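PDB 3OKG: restriction endonuclease S subunits from Thermoanaerobacter tengcongensis, which probably serves as the DNA-binding specificity subunit of a type I restriction-modification system, whose methyltransferase is composed of M and S polypeptides. Local coordinates for residues Asp238-Gln243 with Leu313-Pro318; Lys282-Gly287 with Leu305-Gly310. All blocks are in the same frame, centred on the assembly; numbering follows the deposited sequence.

Interaction 1 of 2, residues Asp238-Gln243 with Leu313-Pro318; sequences DIIMGQ and LAALRP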
ATOM      1  N   ASP A 238     -12.010 -37.883  10.089  1.00 29.52           N
ATOM      2  CA  ASP A 238     -11.917 -38.091  11.535  1.00 32.97           C
ATOM      3  C   ASP A 238     -11.977 -36.727  12.199  1.00 40.47           C
ATOM      4  O   ASP A 238     -11.273 -35.799  11.782  1.00 32.09           O
ATOM      5  CB  ASP A 238     -10.603 -38.770  11.914  1.00 32.09           C
ATOM      6  CG  ASP A 238     -10.467 -40.152  11.315  1.00 44.85           C
ATOM      7  OD1 ASP A 238     -11.498 -40.818  11.129  1.00 45.30           O
ATOM      8  OD2 ASP A 238      -9.329 -40.568  11.025  1.00 63.94           O
ATOM      9  N   ILE A 239     -12.824 -36.597  13.216  1.00 27.81           N
ATOM     10  CA  ILE A 239     -12.978 -35.331  13.917  1.00 26.24           C
ATOM     11  C   ILE A 239     -12.560 -35.495  15.376  1.00 38.32           C
ATOM     12  O   ILE A 239     -13.031 -36.392  16.071  1.00 33.49           O
ATOM     13  CB  ILE A 239     -14.417 -34.829  13.844  1.00 25.72           C
ATOM     14  CG1 ILE A 239     -14.846 -34.678  12.374  1.00 31.14           C
ATOM     15  CG2 ILE A 239     -14.557 -33.514  14.555  1.00 32.71           C
ATOM     16  CD1 ILE A 239     -16.216 -34.081  12.213  1.00 48.20           C
ATOM     17  N   ILE A 240     -11.690 -34.606  15.825  1.00 32.62           N
ATOM     18  CA  ILE A 240     -11.055 -34.670  17.142  1.00 37.10           C
ATOM     19  C   ILE A 240     -11.299 -33.330  17.846  1.00 48.66           C
ATOM     20  O   ILE A 240     -10.794 -32.309  17.394  1.00 39.83           O
ATOM     21  CB  ILE A 240      -9.528 -34.834  16.953  1.00 47.13           C
ATOM     22  CG1 ILE A 240      -9.208 -36.123  16.183  1.00 44.59           C
ATOM     23  CG2 ILE A 240      -8.786 -34.780  18.282  1.00 48.60           C
ATOM     24  CD1 ILE A 240      -8.991 -35.920  14.675  1.00 55.71           C
ATOM     25  N   MET A 241     -12.090 -33.305  18.918  1.00 29.90           N
ATOM     26  CA  MET A 241     -12.302 -32.048  19.642  1.00 35.69           C
ATOM     27  C   MET A 241     -11.134 -31.836  20.615  1.00 40.25           C
ATOM     28  O   MET A 241     -10.804 -32.727  21.386  1.00 37.56           O
ATOM     29  CB  MET A 241     -13.611 -32.062  20.430  1.00 41.23           C
ATOM     30  CG  MET A 241     -14.883 -32.276  19.625  1.00 57.79           C
ATOM     31  SD  MET A 241     -15.186 -30.993  18.401  1.00 43.24           S
ATOM     32  CE  MET A 241     -14.293 -31.696  17.035  1.00 72.22           C
ATOM     33  N   GLY A 242     -10.512 -30.664  20.585  1.00 36.38           N
ATOM     34  CA  GLY A 242      -9.358 -30.431  21.442  1.00 32.92           C
ATOM     35  C   GLY A 242      -9.731 -30.355  22.919  1.00 41.71           C
ATOM     36  O   GLY A 242     -10.886 -30.072  23.268  1.00 41.30           O
ATOM     37  N   GLN A 243      -8.752 -30.602  23.788  1.00 46.28           N
ATOM     38  CA  GLN A 243      -8.971 -30.518  25.233  1.00 49.51           C
ATOM     39  C   GLN A 243      -7.822 -29.795  25.914  1.00 44.20           C
ATOM     40  O   GLN A 243      -6.677 -29.936  25.503  1.00 41.96           O
ATOM     41  CB  GLN A 243      -9.024 -31.906  25.859  1.00 47.18           C
ATOM     42  CG  GLN A 243     -10.175 -32.805  25.461  1.00 61.14           C
ATOM     43  CD  GLN A 243     -10.114 -34.100  26.240  1.00 64.67           C
ATOM     44  OE1 GLN A 243      -9.836 -35.166  25.688  1.00 66.72           O
ATOM     45  NE2 GLN A 243     -10.324 -34.005  27.549  1.00 69.79           N
ATOM     46  N   LEU A 313     -10.006 -25.537  19.628  1.00 36.82           N
ATOM     47  CA  LEU A 313      -9.814 -26.130  18.308  1.00 36.34           C
ATOM     48  C   LEU A 313     -10.473 -27.499  18.162  1.00 46.68           C
ATOM     49  O   LEU A 313     -10.668 -28.215  19.144  1.00 35.53           O
ATOM     50  CB  LEU A 313      -8.322 -26.298  18.035  1.00 34.09           C
ATOM     51  CG  LEU A 313      -7.517 -24.996  17.974  1.00 35.94           C
ATOM     52  CD1 LEU A 313      -6.086 -25.289  17.626  1.00 33.71           C
ATOM     53  CD2 LEU A 313      -8.149 -24.054  16.953  1.00 34.86           C
ATOM     54  N   ALA A 314     -10.821 -27.844  16.925  1.00 32.80           N
ATOM     55  CA  ALA A 314     -11.009 -29.235  16.531  1.00 35.29           C
ATOM     56  C   ALA A 314      -9.983 -29.516  15.424  1.00 32.43           C
ATOM     57  O   ALA A 314      -9.575 -28.603  14.716  1.00 35.15           O
ATOM     58  CB  ALA A 314     -12.434 -29.456  16.025  1.00 34.47           C
ATOM     59  N   ALA A 315      -9.537 -30.762  15.298  1.00 37.74           N
ATOM     60  CA  ALA A 315      -8.729 -31.162  14.149  1.00 32.38           C
ATOM     61  C   ALA A 315      -9.528 -32.129  13.258  1.00 32.56           C
ATOM     62  O   ALA A 315     -10.215 -33.027  13.760  1.00 33.03           O
ATOM     63  CB  ALA A 315      -7.442 -31.799  14.597  1.00 35.19           C
ATOM     64  N   LEU A 316      -9.446 -31.936  11.946  1.00 26.47           N
ATOM     65  CA  LEU A 316     -10.183 -32.757  10.977  1.00 25.34           C
ATOM     66  C   LEU A 316      -9.186 -33.501  10.128  1.00 27.91           C
ATOM     67  O   LEU A 316      -8.326 -32.893   9.467  1.00 29.54           O
ATOM     68  CB  LEU A 316     -11.045 -31.869  10.079  1.00 31.88           C
ATOM     69  CG  LEU A 316     -11.806 -30.796  10.852  1.00 34.11           C
ATOM     70  CD1 LEU A 316     -12.399 -29.767   9.886  1.00 37.74           C
ATOM     71  CD2 LEU A 316     -12.887 -31.435  11.691  1.00 31.62           C
ATOM     72  N   ARG A 317      -9.256 -34.820  10.163  1.00 26.71           N
ATOM     73  CA  ARG A 317      -8.287 -35.604   9.420  1.00 28.86           C
ATOM     74  C   ARG A 317      -9.016 -36.347   8.328  1.00 26.26           C
ATOM     75  O   ARG A 317      -9.753 -37.291   8.609  1.00 25.01           O
ATOM     76  CB  ARG A 317      -7.548 -36.591  10.309  1.00 28.76           C
ATOM     77  CG  ARG A 317      -6.421 -37.300   9.564  1.00 39.26           C
ATOM     78  CD  ARG A 317      -5.573 -38.151  10.490  1.00 48.85           C
ATOM     79  NE  ARG A 317      -4.846 -37.344  11.474  1.00 73.51           N
ATOM     80  CZ  ARG A 317      -4.834 -37.579  12.785  1.00 62.76           C
ATOM     81  NH1 ARG A 317      -5.499 -38.612  13.292  1.00 80.50           N
ATOM     82  NH2 ARG A 317      -4.145 -36.788  13.590  1.00 58.04           N
ATOM     83  N   PRO A 318      -8.830 -35.901   7.082  1.00 30.18           N
ATOM     84  CA  PRO A 318      -9.541 -36.476   5.936  1.00 29.19           C
ATOM     85  C   PRO A 318      -9.219 -37.958   5.783  1.00 36.40           C
ATOM     86  O   PRO A 318      -8.077 -38.370   5.947  1.00 27.63           O
ATOM     87  CB  PRO A 318      -8.970 -35.716   4.745  1.00 24.93           C
ATOM     88  CG  PRO A 318      -8.471 -34.416   5.315  1.00 36.61           C
ATOM     89  CD  PRO A 318      -8.000 -34.741   6.710  1.00 28.65           C
TER

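Interaction 2 of 2, residues Lys282-Gly287 with Leu305-Gly310; sequences KVARPG and LACCIG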
ATOM      1  N   LYS A 282      -5.016 -34.512  22.733  1.00 39.25           N
ATOM      2  CA  LYS A 282      -5.706 -34.588  21.448  1.00 35.62           C
ATOM      3  C   LYS A 282      -4.673 -34.184  20.395  1.00 44.06           C
ATOM      4  O   LYS A 282      -4.198 -33.054  20.395  1.00 41.24           O
ATOM      5  CB  LYS A 282      -6.919 -33.661  21.402  1.00 40.22           C
ATOM      6  CG  LYS A 282      -8.049 -34.050  22.354  1.00 51.75           C
ATOM      7  CD  LYS A 282      -8.586 -35.447  22.049  1.00 48.07           C
ATOM      8  CE  LYS A 282      -9.992 -35.643  22.619  1.00 65.35           C
ATOM      9  NZ  LYS A 282     -10.443 -37.064  22.533  1.00 78.12           N
ATOM     10  N   VAL A 283      -4.315 -35.102  19.506  1.00 38.29           N
ATOM     11  CA  VAL A 283      -3.195 -34.849  18.592  1.00 31.83           C
ATOM     12  C   VAL A 283      -3.634 -34.633  17.150  1.00 46.28           C
ATOM     13  O   VAL A 283      -4.447 -35.387  16.618  1.00 38.15           O
ATOM     14  CB  VAL A 283      -2.164 -35.993  18.647  1.00 38.56           C
ATOM     15  CG1 VAL A 283      -1.047 -35.764  17.647  1.00 40.68           C
ATOM     16  CG2 VAL A 283      -1.607 -36.125  20.071  1.00 39.82           C
ATOM     17  N   ALA A 284      -3.092 -33.589  16.535  1.00 33.98           N
ATOM     18  CA  ALA A 284      -3.255 -33.349  15.106  1.00 32.37           C
ATOM     19  C   ALA A 284      -1.918 -33.612  14.403  1.00 47.45           C
ATOM     20  O   ALA A 284      -0.849 -33.357  14.967  1.00 42.20           O
ATOM     21  CB  ALA A 284      -3.718 -31.928  14.873  1.00 37.24           C
ATOM     22  N   ARG A 285      -1.970 -34.131  13.180  1.00 31.45           N
ATOM     23  CA  ARG A 285      -0.755 -34.433  12.418  1.00 36.60           C
ATOM     24  C   ARG A 285      -0.632 -33.573  11.159  1.00 36.21           C
ATOM     25  O   ARG A 285      -1.593 -32.902  10.754  1.00 41.04           O
ATOM     26  CB  ARG A 285      -0.730 -35.914  12.026  1.00 40.86           C
ATOM     27  CG  ARG A 285      -1.191 -36.856  13.121  1.00 54.69           C
ATOM     28  CD  ARG A 285      -0.873 -38.304  12.792  1.00 64.28           C
ATOM     29  NE  ARG A 285      -1.506 -38.752  11.556  1.00 60.17           N
ATOM     30  CZ  ARG A 285      -1.846 -40.013  11.315  1.00 65.48           C
ATOM     31  NH1 ARG A 285      -1.620 -40.943  12.225  1.00 64.96           N
ATOM     32  NH2 ARG A 285      -2.424 -40.350  10.167  1.00 77.24           N
ATOM     33  N   PRO A 286       0.553 -33.596  10.526  1.00 44.42           N
ATOM     34  CA  PRO A 286       0.733 -32.863   9.275  1.00 45.52           C
ATOM     35  C   PRO A 286      -0.348 -33.257   8.283  1.00 48.00           C
ATOM     36  O   PRO A 286      -0.558 -34.446   8.020  1.00 40.50           O
ATOM     37  CB  PRO A 286       2.097 -33.342   8.792  1.00 52.74           C
ATOM     38  CG  PRO A 286       2.828 -33.659  10.047  1.00 46.87           C
ATOM     39  CD  PRO A 286       1.806 -34.231  10.973  1.00 50.67           C
ATOM     40  N   GLY A 287      -1.034 -32.252   7.751  1.00 50.85           N
ATOM     41  CA  GLY A 287      -2.156 -32.481   6.870  1.00 49.56           C
ATOM     42  C   GLY A 287      -3.423 -31.971   7.517  1.00 59.52           C
ATOM     43  O   GLY A 287      -4.042 -31.036   7.018  1.00 55.81           O
ATOM     44  N   LEU A 305       2.946 -29.853  11.617  1.00 49.75           N
ATOM     45  CA  LEU A 305       3.735 -30.675  12.531  1.00 50.23           C
ATOM     46  C   LEU A 305       2.814 -31.448  13.464  1.00 44.80           C
ATOM     47  O   LEU A 305       1.707 -31.000  13.763  1.00 44.40           O
ATOM     48  CB  LEU A 305       4.657 -29.792  13.384  1.00 46.49           C
ATOM     49  CG  LEU A 305       5.948 -29.236  12.793  1.00 62.51           C
ATOM     50  CD1 LEU A 305       6.589 -30.252  11.863  1.00 75.70           C
ATOM     51  CD2 LEU A 305       5.688 -27.924  12.073  1.00 87.93           C
ATOM     52  N   ALA A 306       3.264 -32.606  13.935  1.00 47.91           N
ATOM     53  CA  ALA A 306       2.563 -33.261  15.029  1.00 40.08           C
ATOM     54  C   ALA A 306       2.422 -32.224  16.146  1.00 41.53           C
ATOM     55  O   ALA A 306       3.380 -31.553  16.503  1.00 42.18           O
ATOM     56  CB  ALA A 306       3.336 -34.476  15.507  1.00 45.91           C
ATOM     57  N   CYS A 307       1.222 -32.071  16.674  1.00 32.06           N
ATOM     58  CA  CYS A 307       0.973 -31.067  17.695  1.00 40.03           C
ATOM     59  C   CYS A 307      -0.222 -31.521  18.507  1.00 48.49           C
ATOM     60  O   CYS A 307      -0.748 -32.607  18.259  1.00 42.55           O
ATOM     61  CB  CYS A 307       0.714 -29.698  17.068  1.00 38.23           C
ATOM     62  SG  CYS A 307      -0.744 -29.600  15.925  1.00 37.31           S
ATOM     63  N   CYS A 308      -0.649 -30.707  19.471  1.00 37.63           N
ATOM     64  CA  CYS A 308      -1.872 -30.993  20.219  1.00 37.79           C
ATOM     65  C   CYS A 308      -2.685 -29.726  20.437  1.00 48.08           C
ATOM     66  O   CYS A 308      -2.138 -28.624  20.488  1.00 41.32           O
ATOM     67  CB  CYS A 308      -1.572 -31.700  21.544  1.00 39.89           C
ATOM     68  SG  CYS A 308      -0.384 -30.838  22.596  1.00 47.15           S
ATOM     69  N   ILE A 309      -3.997 -29.903  20.561  1.00 31.26           N
ATOM     70  CA  ILE A 309      -4.948 -28.810  20.521  1.00 37.48           C
ATOM     71  C   ILE A 309      -5.839 -28.760  21.753  1.00 42.15           C
ATOM     72  O   ILE A 309      -6.204 -29.798  22.312  1.00 38.44           O
ATOM     73  CB  ILE A 309      -5.832 -28.945  19.262  1.00 37.93           C
ATOM     74  CG1 ILE A 309      -6.527 -30.322  19.238  1.00 31.61           C
ATOM     75  CG2 ILE A 309      -4.967 -28.771  18.003  1.00 35.68           C
ATOM     76  CD1 ILE A 309      -7.662 -30.439  18.216  1.00 40.71           C
ATOM     77  N   GLY A 310      -6.207 -27.547  22.154  1.00 39.38           N
ATOM     78  CA  GLY A 310      -7.031 -27.345  23.328  1.00 34.59           C
ATOM     79  C   GLY A 310      -8.484 -27.021  23.049  1.00 44.86           C
ATOM     80  O   GLY A 310      -8.960 -27.111  21.915  1.00 45.67           O
TER
HETATM   81  O   HOH W   1      -4.626 -32.041  23.693  1.00 42.28           O

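Interaction 1 of 2, residues Asp238-Gln243 with Leu313-Pro318
D238-M241 and L313-P318 run as neighbouring antiparallel strands, their axes 4.7 Å apart and 163° from parallel, at one margin of the four-stranded antiparallel sheet in the second DNA specificity domain. D238 with R317 and I240 with A315 are hydrogen-bonded pairs; I239 with L316 and M241 with A314 are non-hydrogen-bonded pairs. The bonds from R317 N to D238 O and from D238 N to R317 O both measure 2.8 Å. Beyond the last pair, G242 N still bonds to L313 O at 2.8 Å.

On the face of I239 and L316 the two side chains lie alongside each other, and helices 324-333 and 352-357 cover them; I239 CG1 comes 3.8 Å from L316 CD2. The other face is more polar. The side chains of D238 and R317 approach each other at CB, 4.1 Å apart, while their charged ends pair elsewhere, in salt bridges to R319 and D288 respectively. In I240, CG1 stands anti to the carbonyl carbon (chi1 -60°), and an unstaggered chi2 of 97° turns the terminal methyl toward the partner strand, where I240 CD1 lies 3.3 Å from A315 O.

Interaction 2 of 2, residues Lys282-Gly287 with Leu305-Gly310
C307 and A284 meet with the C307 thiol turned between its own backbone N and carbonyl carbon (chi1 60°), a rotation that leaves C307 SG 3.9 Å from A284 CB. I309 adopts a similar first torsion (chi1 56°), which places its CG1 branch beside the start of the facing segment: I309 CG1 lies 4.0 Å from K282 CB.

These side chains sit on a short antiparallel pairing at the margin of a mixed sheet in the second DNA specificity domain, where strand 283-284 is outermost and strand 307-309 is its neighbour. V283 with C308 is a non-hydrogen-bonded pair and A284 with C307 a hydrogen-bonded one. The two bonds of the latter differ in approach. C307 N lies nearly on the line of the A284 C=O bond, with a C=O...N angle of 162°, while A284 N reaches C307 O at 3.1 Å from well above the carbonyl plane. I309 N adds a longer bond to K282 O, 3.2 Å, and the same oxygen receives the CA-H of C308, with C308 CA 3.1 Å from K282 O.

Water 1 continues the pairing past this bond, accepting from K282 N at 2.7 Å and probably bonding to I309 O. On the side of V283, its CG1 methyl packs against the C307 carbonyl. At the far end P286 touches the facing chain, its CD 3.7 Å from A306 N.

A284 and I309 also touch A315 and L290, which ties their side of the pairing to the neighbouring antiparallel sheet. Between the segments themselves, the direct polar contacts are all backbone to backbone: three hydrogen bonds, supplemented by a probable water bridge, join them, while the side chains contribute modest apolar contacts and no salt bridge.

Interactions 1 and 2 have centres about 9 Å apart within the same DNA specificity domain. Along the chain they are nested: strand 237-241 comes first, then 283-284 and 307-309, and finally 313-318, so the loop closed by interaction 1 contains interaction 2. The first belongs to the four-stranded antiparallel sheet and the second to the mixed five-stranded one. Strands 307-309 and 313-318 follow each other in sequence and carry the chain between these sheets. A probable hydrogen bond of 3.1 Å from Q243 N to I309 O joins the contacts, and R317 packs on R285. With A284 and I309 both touching A315, the two sheets adjoin within one domain, which probably takes part in DNA recognition.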